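Local coordinates for protein CPn_0803/CP_1068/CPj0803/CpB0832 (Chlamydophila pneumoniae, PDB 3Q9D) that is of unknown function but, as a hexameric member of a chlamydial family, is probably a needle-tip protein of the type III secretion system, at residues A[46-51]-A[108-113]; A[66-72]-A[126-131]; A[74-79]-A[92-97]; A[150-155]-A[166-171]. All coordinates share one frame; numbering follows the deposited sequence.

Contact 1. Residues A[46-51]-A[108-113]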
loop_
_atom_site.group_PDB
_atom_site.type_symbol
_atom_site.label_atom_id
_atom_site.label_comp_id
_atom_site.label_asym_id
_atom_site.label_seq_id
_atom_site.Cartn_x
_atom_site.Cartn_y
_atom_site.Cartn_z
ATOM N N LEU A 46 31.607 26.137 17.681
ATOM C CA LEU A 46 30.208 26.101 17.274
ATOM C C LEU A 46 29.370 27.166 17.987
ATOM O O LEU A 46 29.509 27.368 19.187
ATOM C CB LEU A 46 29.623 24.728 17.586
ATOM C CG LEU A 46 30.292 23.513 16.958
ATOM C CD1 LEU A 46 29.952 22.280 17.765
ATOM C CD2 LEU A 46 29.861 23.355 15.507
ATOM N N GLU A 47 28.475 27.819 17.253
ATOM C CA GLU A 47 27.515 28.744 17.854
ATOM C C GLU A 47 26.293 27.960 18.348
ATOM O O GLU A 47 25.959 26.930 17.762
ATOM C CB GLU A 47 27.100 29.805 16.831
ATOM C CG GLU A 47 26.661 29.247 15.464
ATOM C CD GLU A 47 27.821 28.989 14.488
ATOM O OE1 GLU A 47 28.790 28.271 14.840
ATOM O OE2 GLU A 47 27.753 29.507 13.350
ATOM N N ASP A 48 25.635 28.436 19.411
ATOM C CA ASP A 48 24.439 27.772 19.952
ATOM C C ASP A 48 23.418 27.586 18.850
ATOM O O ASP A 48 22.589 26.658 18.875
ATOM C CB ASP A 48 23.779 28.598 21.067
ATOM C CG ASP A 48 24.534 28.526 22.392
ATOM O OD1 ASP A 48 25.408 27.642 22.538
ATOM O OD2 ASP A 48 24.237 29.349 23.296
ATOM N N ASN A 49 23.466 28.490 17.882
ATOM C CA ASN A 49 22.484 28.454 16.826
ATOM C C ASN A 49 22.529 27.134 16.052
ATOM O O ASN A 49 21.500 26.688 15.542
ATOM C CB ASN A 49 22.661 29.645 15.890
ATOM C CG ASN A 49 21.346 30.120 15.310
ATOM O OD1 ASN A 49 20.296 30.015 15.952
ATOM N ND2 ASN A 49 21.390 30.635 14.085
ATOM N N VAL A 50 23.707 26.504 15.985
ATOM C CA VAL A 50 23.882 25.273 15.217
ATOM C C VAL A 50 23.103 24.111 15.836
ATOM O O VAL A 50 22.489 23.323 15.132
ATOM C CB VAL A 50 25.376 24.880 15.081
ATOM C CG1 VAL A 50 25.527 23.586 14.292
ATOM C CG2 VAL A 50 26.162 26.002 14.416
ATOM N N PHE A 51 23.150 24.006 17.160
ATOM C CA PHE A 51 22.416 22.962 17.841
ATOM C C PHE A 51 20.932 23.164 17.629
ATOM O O PHE A 51 20.189 22.198 17.500
ATOM C CB PHE A 51 22.725 22.945 19.336
ATOM C CG PHE A 51 24.098 22.401 19.660
ATOM C CD1 PHE A 51 24.269 21.060 19.972
ATOM C CD2 PHE A 51 25.214 23.228 19.632
ATOM C CE1 PHE A 51 25.525 20.556 20.261
ATOM C CE2 PHE A 51 26.475 22.728 19.920
ATOM C CZ PHE A 51 26.625 21.388 20.233
ATOM N N GLN A 108 25.665 24.649 28.533
ATOM C CA GLN A 108 24.411 24.735 27.773
ATOM C C GLN A 108 24.429 23.904 26.496
ATOM O O GLN A 108 23.415 23.314 26.113
ATOM C CB GLN A 108 24.027 26.178 27.477
ATOM C CG GLN A 108 23.634 26.941 28.736
ATOM C CD GLN A 108 23.114 28.335 28.452
ATOM O OE1 GLN A 108 22.916 28.716 27.296
ATOM N NE2 GLN A 108 22.893 29.108 29.511
ATOM N N GLN A 109 25.582 23.846 25.844
ATOM C CA GLN A 109 25.709 23.028 24.647
ATOM C C GLN A 109 25.784 21.554 25.007
ATOM O O GLN A 109 25.248 20.709 24.299
ATOM C CB GLN A 109 26.927 23.456 23.831
ATOM C CG GLN A 109 26.746 24.813 23.165
ATOM C CD GLN A 109 27.790 25.081 22.088
ATOM O OE1 GLN A 109 28.839 24.442 22.055
ATOM N NE2 GLN A 109 27.492 26.015 21.188
ATOM N N LYS A 110 26.443 21.237 26.118
ATOM C CA LYS A 110 26.487 19.844 26.531
ATOM C C LYS A 110 25.071 19.345 26.802
ATOM O O LYS A 110 24.702 18.247 26.362
ATOM C CB LYS A 110 27.385 19.635 27.747
ATOM C CG LYS A 110 27.639 18.180 28.072
ATOM C CD LYS A 110 28.530 18.045 29.334
ATOM C CE LYS A 110 29.949 18.548 29.085
ATOM N NZ LYS A 110 30.836 18.392 30.299
ATOM N N GLN A 111 24.273 20.142 27.514
ATOM C CA GLN A 111 22.868 19.788 27.739
ATOM C C GLN A 111 22.081 19.573 26.442
ATOM O O GLN A 111 21.253 18.649 26.335
ATOM C CB GLN A 111 22.164 20.848 28.591
ATOM C CG GLN A 111 22.577 20.872 30.051
ATOM C CD GLN A 111 21.711 21.822 30.868
ATOM O OE1 GLN A 111 21.031 22.691 30.314
ATOM N NE2 GLN A 111 21.722 21.652 32.188
ATOM N N ALA A 112 22.318 20.434 25.457
ATOM C CA ALA A 112 21.609 20.297 24.188
ATOM C C ALA A 112 22.047 19.020 23.470
ATOM O O ALA A 112 21.222 18.328 22.890
ATOM C CB ALA A 112 21.822 21.527 23.298
ATOM N N ALA A 113 23.345 18.707 23.516
ATOM C CA ALA A 113 23.849 17.484 22.897
ATOM C C ALA A 113 23.189 16.271 23.550
ATOM O O ALA A 113 22.747 15.351 22.852
ATOM C CB ALA A 113 25.403 17.378 22.998
#
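The amide of Q109 reaches across from helix 107-133 and ties down the start of helix 48-61 with both hydrogens of its nitrogen. NE2 donates to the backbone O of L46 at 3.1 Å, a fairly straight bond (159°) that arrives from above the carbonyl plane, and to OD1 of D48 at 3.0 Å, which it meets on the anti side of the carboxylate. The Q109 chain, extended beyond CG (chi2 -166°), carries the amide far enough to bridge both acceptors. Behind this polar clasp the packing closes up. F51 crosses the glutamine at about a right angle, with CE2 3.5 Å from Q109 CD and the ring and amide planes 49° apart. Farther along, F51 CD1 lies 4.2 Å from the CB of A112, and A113 CB comes against CE1; both methyls pack against the ring where helices 48-61 and 107-133 meet in the helical bundle. I88 and F91 of helix 86-98 press on L46, while M95 of the same helix touches A113, so the buried side merges with the helical core. The other side is looser and faces solvent: D48 and Q108 are exposed there, and D48 OD2 stays 4.3 Å from Q108 OE1.

Contact 2. Residues A[66-72]-A[126-131]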
loop_
_atom_site.group_PDB
_atom_site.type_symbol
_atom_site.label_atom_id
_atom_site.label_comp_id
_atom_site.label_asym_id
_atom_site.label_seq_id
_atom_site.Cartn_x
_atom_site.Cartn_y
_atom_site.Cartn_z
ATOM N N ILE A 66 9.927 6.572 9.360
ATOM C CA ILE A 66 11.273 6.257 8.873
ATOM C C ILE A 66 11.134 5.369 7.636
ATOM O O ILE A 66 10.312 4.466 7.614
ATOM C CB ILE A 66 12.124 5.529 9.947
ATOM C CG1 ILE A 66 12.355 6.463 11.135
ATOM C CG2 ILE A 66 13.479 5.086 9.391
ATOM C CD1 ILE A 66 13.125 5.812 12.291
ATOM N N GLY A 67 11.936 5.631 6.614
ATOM C CA GLY A 67 11.962 4.791 5.428
ATOM C C GLY A 67 13.393 4.506 5.017
ATOM O O GLY A 67 14.352 4.741 5.768
ATOM N N TYR A 68 13.548 4.023 3.795
ATOM C CA TYR A 68 14.834 3.554 3.315
ATOM C C TYR A 68 15.711 4.721 2.921
ATOM O O TYR A 68 16.903 4.550 2.733
ATOM C CB TYR A 68 14.642 2.563 2.130
ATOM C CG TYR A 68 14.064 1.244 2.609
ATOM C CD1 TYR A 68 14.881 0.131 2.802
ATOM C CD2 TYR A 68 12.722 1.135 2.938
ATOM C CE1 TYR A 68 14.365 -1.067 3.268
ATOM C CE2 TYR A 68 12.188 -0.072 3.396
ATOM C CZ TYR A 68 13.022 -1.164 3.562
ATOM O OH TYR A 68 12.521 -2.354 4.041
ATOM N N THR A 69 15.137 5.911 2.797
ATOM C CA THR A 69 15.973 7.055 2.477
ATOM C C THR A 69 16.389 7.874 3.718
ATOM O O THR A 69 17.170 8.824 3.599
ATOM C CB THR A 69 15.274 8.048 1.524
ATOM O OG1 THR A 69 14.104 8.560 2.161
ATOM C CG2 THR A 69 14.900 7.389 0.185
ATOM N N THR A 70 15.836 7.530 4.870
ATOM C CA THR A 70 15.921 8.390 6.051
ATOM C C THR A 70 17.348 8.510 6.601
ATOM O O THR A 70 17.777 9.606 7.007
ATOM C CB THR A 70 14.982 7.904 7.157
ATOM O OG1 THR A 70 13.645 7.875 6.651
ATOM C CG2 THR A 70 15.061 8.831 8.421
ATOM N N PHE A 71 18.099 7.416 6.597
ATOM C CA PHE A 71 19.474 7.536 7.070
ATOM C C PHE A 71 20.291 8.465 6.180
ATOM O O PHE A 71 21.038 9.324 6.655
ATOM C CB PHE A 71 20.183 6.184 7.172
ATOM C CG PHE A 71 21.560 6.316 7.747
ATOM C CD1 PHE A 71 21.723 6.628 9.085
ATOM C CD2 PHE A 71 22.675 6.222 6.943
ATOM C CE1 PHE A 71 22.994 6.776 9.634
ATOM C CE2 PHE A 71 23.962 6.382 7.474
ATOM C CZ PHE A 71 24.118 6.670 8.816
ATOM N N ARG A 72 20.123 8.329 4.872
ATOM C CA ARG A 72 20.807 9.236 3.966
ATOM C C ARG A 72 20.316 10.670 4.097
ATOM O O ARG A 72 21.086 11.613 3.930
ATOM C CB ARG A 72 20.718 8.728 2.518
ATOM C CG ARG A 72 21.899 7.783 2.211
ATOM C CD ARG A 72 21.765 7.066 0.891
ATOM N NE ARG A 72 20.632 6.144 0.881
ATOM C CZ ARG A 72 20.520 5.105 0.058
ATOM N NH1 ARG A 72 21.483 4.850 -0.817
ATOM N NH2 ARG A 72 19.450 4.314 0.117
ATOM N N VAL A 126 17.764 3.058 14.043
ATOM C CA VAL A 126 16.706 2.339 13.337
ATOM C C VAL A 126 16.695 2.695 11.853
ATOM O O VAL A 126 16.564 1.801 11.016
ATOM C CB VAL A 126 15.340 2.553 13.978
ATOM C CG1 VAL A 126 14.227 1.985 13.064
ATOM C CG2 VAL A 126 15.319 1.875 15.353
ATOM N N ALA A 127 16.861 3.981 11.514
ATOM C CA ALA A 127 16.993 4.358 10.091
ATOM C C ALA A 127 18.156 3.630 9.426
ATOM O O ALA A 127 18.048 3.160 8.293
ATOM C CB ALA A 127 17.164 5.873 9.927
ATOM N N LYS A 128 19.286 3.557 10.121
ATOM C CA LYS A 128 20.455 2.867 9.576
ATOM C C LYS A 128 20.162 1.366 9.426
ATOM O O LYS A 128 20.501 0.766 8.415
ATOM C CB LYS A 128 21.670 3.089 10.482
ATOM C CG LYS A 128 23.004 2.651 9.864
ATOM C CD LYS A 128 24.164 3.128 10.754
ATOM C CE LYS A 128 25.515 2.839 10.125
ATOM N NZ LYS A 128 26.530 3.888 10.447
ATOM N N ASP A 129 19.476 0.792 10.417
ATOM C CA ASP A 129 19.087 -0.616 10.364
ATOM C C ASP A 129 18.165 -0.902 9.181
ATOM O O ASP A 129 18.332 -1.915 8.494
ATOM C CB ASP A 129 18.408 -1.054 11.670
ATOM C CG ASP A 129 18.604 -2.539 11.973
ATOM O OD1 ASP A 129 19.625 -3.121 11.552
ATOM O OD2 ASP A 129 17.741 -3.122 12.649
ATOM N N ILE A 130 17.201 -0.013 8.937
ATOM C CA ILE A 130 16.234 -0.192 7.851
ATOM C C ILE A 130 16.955 -0.141 6.486
ATOM O O ILE A 130 16.761 -0.991 5.597
ATOM C CB ILE A 130 15.105 0.875 7.965
ATOM C CG1 ILE A 130 14.209 0.563 9.191
ATOM C CG2 ILE A 130 14.307 0.955 6.671
ATOM C CD1 ILE A 130 13.116 1.606 9.478
ATOM N N HIS A 131 17.812 0.857 6.350
ATOM C CA HIS A 131 18.705 0.978 5.203
ATOM C C HIS A 131 19.436 -0.350 4.917
ATOM O O HIS A 131 19.600 -0.757 3.763
ATOM C CB HIS A 131 19.709 2.102 5.483
ATOM C CG HIS A 131 20.537 2.496 4.304
ATOM N ND1 HIS A 131 20.902 1.607 3.314
ATOM C CD2 HIS A 131 21.078 3.687 3.954
ATOM C CE1 HIS A 131 21.631 2.233 2.411
ATOM N NE2 HIS A 131 21.757 3.498 2.778
HETATM O O HOH W 1 17.151 4.771 6.142
#
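From I66 the chain runs through a type I beta turn, G67 to T70, into helix 70-82, coming within 5.0 Å of helix 107-133 between the CA atoms of Y68 and H131 and those of F71 and A127. I66 enters with its CG2 branch, which presses on I130 CD1 at 3.5 Å, tighter than usual for two carbons. The other branch of I130 serves Y68: CG2 stands over the ring centre, 3.8 Å from the centroid and 3° off the normal, a CH-pi contact, while the phenol OH bonds to D161. F71, its CG anti to the backbone N (chi1 -176°), lies alongside K128, whose CG sits over the ring face. R72 turns one guanidinium face to H131, whose NE2 is 3.4 Å from CZ; NH1 forms a salt bridge with D143 of a second subunit. A single water unites the backbones, accepting from F71 N and donating to G67 O and A127 O. Within the turn, G67 N donates to T70 OG1 at 2.8 Å, almost straight. With A63 of a third subunit packed on I66 and V126, the type I turn leading into helix 70-82 sits water-bridged on helix 107-133 where subunits of the assembly meet.

Contact 3. Residues A[74-79]-A[92-97]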
loop_
_atom_site.group_PDB
_atom_site.type_symbol
_atom_site.label_atom_id
_atom_site.label_comp_id
_atom_site.label_asym_id
_atom_site.label_seq_id
_atom_site.Cartn_x
_atom_site.Cartn_y
_atom_site.Cartn_z
ATOM N N PHE A 74 19.258 12.070 6.876
ATOM C CA PHE A 74 19.965 12.499 8.069
ATOM C C PHE A 74 21.434 12.890 7.782
ATOM O O PHE A 74 21.915 13.923 8.244
ATOM C CB PHE A 74 19.901 11.389 9.126
ATOM C CG PHE A 74 21.029 11.432 10.113
ATOM C CD1 PHE A 74 21.033 12.358 11.148
ATOM C CD2 PHE A 74 22.088 10.536 10.011
ATOM C CE1 PHE A 74 22.105 12.398 12.082
ATOM C CE2 PHE A 74 23.146 10.565 10.932
ATOM C CZ PHE A 74 23.154 11.491 11.955
ATOM N N GLN A 75 22.160 12.064 7.043
ATOM C CA GLN A 75 23.541 12.422 6.707
ATOM C C GLN A 75 23.582 13.749 5.981
ATOM O O GLN A 75 24.456 14.559 6.215
ATOM C CB GLN A 75 24.172 11.346 5.813
ATOM C CG GLN A 75 24.398 10.016 6.523
ATOM C CD GLN A 75 25.042 9.008 5.592
ATOM O OE1 GLN A 75 24.479 8.674 4.551
ATOM N NE2 GLN A 75 26.243 8.552 5.941
ATOM N N ASN A 76 22.636 13.965 5.081
ATOM C CA ASN A 76 22.591 15.220 4.313
ATOM C C ASN A 76 22.366 16.436 5.225
ATOM O O ASN A 76 22.983 17.480 5.038
ATOM C CB ASN A 76 21.502 15.145 3.243
ATOM C CG ASN A 76 21.429 16.405 2.394
ATOM O OD1 ASN A 76 22.370 16.722 1.674
ATOM N ND2 ASN A 76 20.316 17.130 2.484
ATOM N N VAL A 77 21.505 16.272 6.228
ATOM C CA VAL A 77 21.279 17.294 7.252
ATOM C C VAL A 77 22.562 17.611 8.017
ATOM O O VAL A 77 22.901 18.775 8.236
ATOM C CB VAL A 77 20.183 16.827 8.250
ATOM C CG1 VAL A 77 20.220 17.655 9.546
ATOM C CG2 VAL A 77 18.800 16.924 7.580
ATOM N N VAL A 78 23.292 16.574 8.412
ATOM C CA VAL A 78 24.553 16.806 9.107
ATOM C C VAL A 78 25.575 17.519 8.211
ATOM O O VAL A 78 26.212 18.488 8.635
ATOM C CB VAL A 78 25.148 15.499 9.677
ATOM C CG1 VAL A 78 26.543 15.774 10.268
ATOM C CG2 VAL A 78 24.225 14.929 10.768
ATOM N N PHE A 79 25.720 17.059 6.973
ATOM C CA PHE A 79 26.671 17.689 6.071
ATOM C C PHE A 79 26.295 19.146 5.804
ATOM O O PHE A 79 27.159 20.023 5.818
ATOM C CB PHE A 79 26.832 16.880 4.781
ATOM C CG PHE A 79 27.655 15.626 4.961
ATOM C CD1 PHE A 79 28.913 15.688 5.549
ATOM C CD2 PHE A 79 27.167 14.388 4.558
ATOM C CE1 PHE A 79 29.677 14.533 5.728
ATOM C CE2 PHE A 79 27.925 13.232 4.720
ATOM C CZ PHE A 79 29.180 13.306 5.316
ATOM N N PHE A 92 29.122 15.626 14.971
ATOM C CA PHE A 92 27.699 15.293 15.079
ATOM C C PHE A 92 27.372 13.833 14.786
ATOM O O PHE A 92 26.473 13.260 15.406
ATOM C CB PHE A 92 26.844 16.242 14.231
ATOM C CG PHE A 92 26.688 17.612 14.845
ATOM C CD1 PHE A 92 26.070 17.759 16.083
ATOM C CD2 PHE A 92 27.148 18.743 14.189
ATOM C CE1 PHE A 92 25.923 19.015 16.664
ATOM C CE2 PHE A 92 27.008 19.998 14.752
ATOM C CZ PHE A 92 26.396 20.138 15.991
ATOM N N PHE A 93 28.104 13.215 13.855
ATOM C CA PHE A 93 27.935 11.778 13.603
ATOM C C PHE A 93 28.320 10.932 14.832
ATOM O O PHE A 93 27.592 10.027 15.208
ATOM C CB PHE A 93 28.755 11.327 12.386
ATOM C CG PHE A 93 28.186 11.796 11.055
ATOM C CD1 PHE A 93 26.816 11.727 10.801
ATOM C CD2 PHE A 93 29.020 12.305 10.069
ATOM C CE1 PHE A 93 26.282 12.156 9.549
ATOM C CE2 PHE A 93 28.503 12.736 8.829
ATOM C CZ PHE A 93 27.130 12.665 8.583
ATOM N N GLU A 94 29.470 11.207 15.435
ATOM C CA GLU A 94 29.851 10.498 16.672
ATOM C C GLU A 94 28.785 10.698 17.749
ATOM O O GLU A 94 28.346 9.748 18.409
ATOM C CB GLU A 94 31.180 11.030 17.201
ATOM C CG GLU A 94 32.374 10.719 16.340
ATOM C CD GLU A 94 32.741 9.247 16.366
ATOM O OE1 GLU A 94 32.064 8.471 17.079
ATOM O OE2 GLU A 94 33.716 8.874 15.676
ATOM N N MET A 95 28.363 11.947 17.925
ATOM C CA MET A 95 27.341 12.279 18.912
ATOM C C MET A 95 26.029 11.515 18.662
ATOM O O MET A 95 25.506 10.822 19.556
ATOM C CB MET A 95 27.058 13.787 18.891
ATOM C CG MET A 95 25.879 14.192 19.774
ATOM S SD MET A 95 25.251 15.861 19.448
ATOM C CE MET A 95 26.786 16.784 19.464
ATOM N N LEU A 96 25.505 11.632 17.443
ATOM C CA LEU A 96 24.141 11.162 17.121
ATOM C C LEU A 96 24.042 9.692 16.697
ATOM O O LEU A 96 23.004 9.060 16.879
ATOM C CB LEU A 96 23.513 12.055 16.047
ATOM C CG LEU A 96 23.330 13.513 16.483
ATOM C CD1 LEU A 96 22.860 14.364 15.315
ATOM C CD2 LEU A 96 22.341 13.590 17.634
ATOM N N ILE A 97 25.110 9.162 16.114
ATOM C CA ILE A 97 25.136 7.744 15.758
ATOM C C ILE A 97 25.670 6.906 16.924
ATOM O O ILE A 97 25.085 5.879 17.272
ATOM C CB ILE A 97 25.971 7.489 14.486
ATOM C CG1 ILE A 97 25.287 8.111 13.261
ATOM C CG2 ILE A 97 26.164 6.008 14.256
ATOM C CD1 ILE A 97 26.195 8.109 12.000
#
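An aromatic cluster of F74, F79 and F93 fills the space between helices 70-82 and 86-98, with F93 acting as a knob in a hole formed by F74, Q75, V78 and F79. Its CG is anti to the carbonyl carbon (chi1 -73°), a torsion that swings the ring across to the partner helix. One face of the F93 ring receives V78: CG1 lies 3.7 Å from the centroid as a CH-pi contact, and V78 CB comes to 3.5 Å from F93 CE1. The rim is engaged as well. F93 directs its edge at the face of F79 in a T-shaped pair, centroids 5.2 Å apart and planes at 75°, and F79 CZ touches F93 CE2 at 3.6 Å. F74 slides past F93 in the opposite direction, its CE2 3.8 Å from F93 CE1. The two helices form a helical hairpin, their short segments running at 140° to each other with axes 11.1 Å apart at closest, a wide spacing in keeping with the bulky rings between them. On the inner side L96 CD1 meets the edge of the F74 ring at 3.9 Å from CE1, and I97 adds its CG1 close to CE2. L58 of helix 48-61 and I124 of helix 107-133 also pack on F74, placing that ring in the buried core, whereas F79 at the other end of the cluster is exposed.

Contact 4. Residues A[150-155]-A[166-171]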
loop_
_atom_site.group_PDB
_atom_site.type_symbol
_atom_site.label_atom_id
_atom_site.label_comp_id
_atom_site.label_asym_id
_atom_site.label_seq_id
_atom_site.Cartn_x
_atom_site.Cartn_y
_atom_site.Cartn_z
ATOM N N ARG A 150 -13.236 -26.125 12.499
ATOM C CA ARG A 150 -11.925 -25.848 11.923
ATOM C C ARG A 150 -11.134 -24.876 12.791
ATOM O O ARG A 150 -11.694 -23.878 13.247
ATOM C CB ARG A 150 -12.069 -25.291 10.505
ATOM C CG ARG A 150 -11.015 -25.792 9.532
ATOM C CD ARG A 150 -11.517 -25.738 8.098
ATOM N NE ARG A 150 -11.325 -24.420 7.500
ATOM C CZ ARG A 150 -10.352 -24.122 6.645
ATOM N NH1 ARG A 150 -9.477 -25.050 6.283
ATOM N NH2 ARG A 150 -10.254 -22.895 6.151
ATOM N N CYS A 151 -9.845 -25.135 12.987
ATOM C CA CYS A 151 -8.977 -24.216 13.717
ATOM C C CYS A 151 -8.109 -23.466 12.719
ATOM O O CYS A 151 -7.379 -24.050 11.930
ATOM C CB CYS A 151 -8.136 -24.910 14.794
ATOM S SG CYS A 151 -8.921 -24.959 16.457
ATOM N N ILE A 152 -8.228 -22.144 12.739
ATOM C CA ILE A 152 -7.399 -21.330 11.850
ATOM C C ILE A 152 -6.607 -20.269 12.628
ATOM O O ILE A 152 -6.928 -19.961 13.773
ATOM C CB ILE A 152 -8.239 -20.692 10.733
ATOM C CG1 ILE A 152 -9.344 -19.829 11.323
ATOM C CG2 ILE A 152 -8.816 -21.781 9.817
ATOM C CD1 ILE A 152 -10.000 -18.908 10.307
ATOM N N PHE A 153 -5.574 -19.718 12.003
ATOM C CA PHE A 153 -4.706 -18.760 12.666
ATOM C C PHE A 153 -4.673 -17.481 11.876
ATOM O O PHE A 153 -4.453 -17.508 10.663
ATOM C CB PHE A 153 -3.293 -19.328 12.768
ATOM C CG PHE A 153 -3.212 -20.559 13.616
ATOM C CD1 PHE A 153 -3.070 -20.456 14.998
ATOM C CD2 PHE A 153 -3.290 -21.813 13.044
ATOM C CE1 PHE A 153 -2.999 -21.594 15.793
ATOM C CE2 PHE A 153 -3.223 -22.962 13.841
ATOM C CZ PHE A 153 -3.084 -22.845 15.203
ATOM N N LEU A 154 -4.907 -16.366 12.558
ATOM C CA LEU A 154 -4.674 -15.051 11.968
ATOM C C LEU A 154 -3.243 -14.650 12.319
ATOM O O LEU A 154 -2.940 -14.292 13.465
ATOM C CB LEU A 154 -5.679 -14.029 12.523
ATOM C CG LEU A 154 -5.705 -12.606 11.944
ATOM C CD1 LEU A 154 -6.880 -11.842 12.547
ATOM C CD2 LEU A 154 -4.395 -11.839 12.202
ATOM N N ASN A 155 -2.349 -14.764 11.345
ATOM C CA ASN A 155 -0.941 -14.450 11.574
ATOM C C ASN A 155 -0.626 -13.042 11.128
ATOM O O ASN A 155 -1.146 -12.582 10.110
ATOM C CB ASN A 155 -0.056 -15.433 10.816
ATOM C CG ASN A 155 -0.403 -16.867 11.140
ATOM O OD1 ASN A 155 -0.111 -17.350 12.233
ATOM N ND2 ASN A 155 -1.067 -17.542 10.210
ATOM N N LEU A 166 -0.925 -9.375 7.020
ATOM C CA LEU A 166 -1.825 -10.337 7.663
ATOM C C LEU A 166 -1.912 -11.583 6.798
ATOM O O LEU A 166 -2.115 -11.478 5.583
ATOM C CB LEU A 166 -3.222 -9.718 7.794
ATOM C CG LEU A 166 -4.331 -10.506 8.514
ATOM C CD1 LEU A 166 -5.364 -9.550 9.095
ATOM C CD2 LEU A 166 -4.999 -11.470 7.530
ATOM N N LEU A 167 -1.794 -12.756 7.405
ATOM C CA LEU A 167 -1.881 -13.987 6.639
ATOM C C LEU A 167 -2.682 -15.033 7.415
ATOM O O LEU A 167 -2.344 -15.339 8.558
ATOM C CB LEU A 167 -0.459 -14.494 6.356
ATOM C CG LEU A 167 -0.291 -15.687 5.421
ATOM C CD1 LEU A 167 -0.693 -15.307 3.981
ATOM C CD2 LEU A 167 1.158 -16.149 5.470
ATOM N N MET A 168 -3.755 -15.565 6.818
ATOM C CA MET A 168 -4.537 -16.635 7.474
ATOM C C MET A 168 -3.962 -17.990 7.070
ATOM O O MET A 168 -3.534 -18.173 5.922
ATOM C CB MET A 168 -6.045 -16.590 7.094
ATOM C CG MET A 168 -6.718 -15.222 7.236
ATOM S SD MET A 168 -6.821 -14.642 8.937
ATOM C CE MET A 168 -7.804 -15.941 9.688
ATOM N N THR A 169 -3.958 -18.945 8.003
ATOM C CA THR A 169 -3.505 -20.307 7.716
ATOM C C THR A 169 -4.407 -21.278 8.450
ATOM O O THR A 169 -4.807 -21.015 9.583
ATOM C CB THR A 169 -2.046 -20.555 8.205
ATOM O OG1 THR A 169 -1.923 -20.179 9.593
ATOM C CG2 THR A 169 -1.022 -19.765 7.372
ATOM N N ASP A 170 -4.728 -22.407 7.830
ATOM C CA ASP A 170 -5.380 -23.462 8.593
ATOM C C ASP A 170 -4.277 -24.426 9.018
ATOM O O ASP A 170 -3.109 -24.158 8.779
ATOM C CB ASP A 170 -6.503 -24.154 7.799
ATOM C CG ASP A 170 -6.005 -24.824 6.533
ATOM O OD1 ASP A 170 -4.773 -24.980 6.380
ATOM O OD2 ASP A 170 -6.851 -25.223 5.699
ATOM N N VAL A 171 -4.630 -25.551 9.628
ATOM C CA VAL A 171 -3.609 -26.423 10.181
ATOM C C VAL A 171 -2.749 -27.069 9.084
ATOM O O VAL A 171 -1.533 -27.237 9.235
ATOM C CB VAL A 171 -4.250 -27.494 11.094
ATOM C CG1 VAL A 171 -3.384 -28.705 11.179
ATOM C CG2 VAL A 171 -4.503 -26.921 12.470
HETATM O O HOH W 2 -7.345 -26.180 10.275
#
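The guanidinium of R150 carries I152 CG2 over one face, offset toward the rim, and at its edge meets D170: in one of the arginine's two conformers, NH1 donates to OD2 at 2.7 Å in a bent salt bridge (130°) that uses the anti lone pair. The guanidinium and carboxylate planes stand 85° apart. Around the ring of F153, the edge is met by T169 O and, more distantly, by V171 CG2. The amide of N155 is held by two acceptors across the strands, since ND2 donates to T169 OG1 at 2.8 Å, close to the amide plane, and to L167 O at 3.0 Å. That carbonyl also accepts from N155 N, the two donors approaching from opposite faces of its plane, while N155 OD1 is bound by S142; together these bonds fix the rotation of the buried amide. Strands 150-159 and 164-170 form a beta hairpin, its antiparallel ladder having F153-T169 and N155-L167 as hydrogen-bonded pairs and L154-M168 as a non-hydrogen-bonded one. F153 N reaches T169 O at 2.9 Å. On the face bearing I152, L154 and M168, the methionine is bent at chi2 and chi3, folding SD to 3.8 Å from L154 CG and CE to 3.7 Å from I152 CD1. A water joins C151 O to V171 N. D170 is the N-cap of helix 171-190, its OD1 accepting from N173 N. Strand 150-159 is the middle of the three-stranded antiparallel sheet, flanked by 137-147 and 164-170, and a fourth subunit packs R184 on F153 and F136 on M168.

How the contacts relate
Contacts 1 to 3 lie in the N-terminal helices, contact 4 in the sheet. Contacts 1 and 2 both use helix 107-133, their centres 25 Å apart, and contacts 2 and 3 share helix 70-82. Contact 3 touches both: M95 and F92 pack on A113, V50 and F51 of contact 1, and I97 meets F71 of contact 2. Along the chain, contacts 1 and 2 interleave, each spanning the shorter-range contact 3, so successive helices are folded back onto 107-133. Contact 4 comes later, its centre 53 Å from that of contact 1. The subunit is elongated, with a helical bundle at one end and the hairpin toward the other, and neighbouring subunits reach contacts 2 and 4.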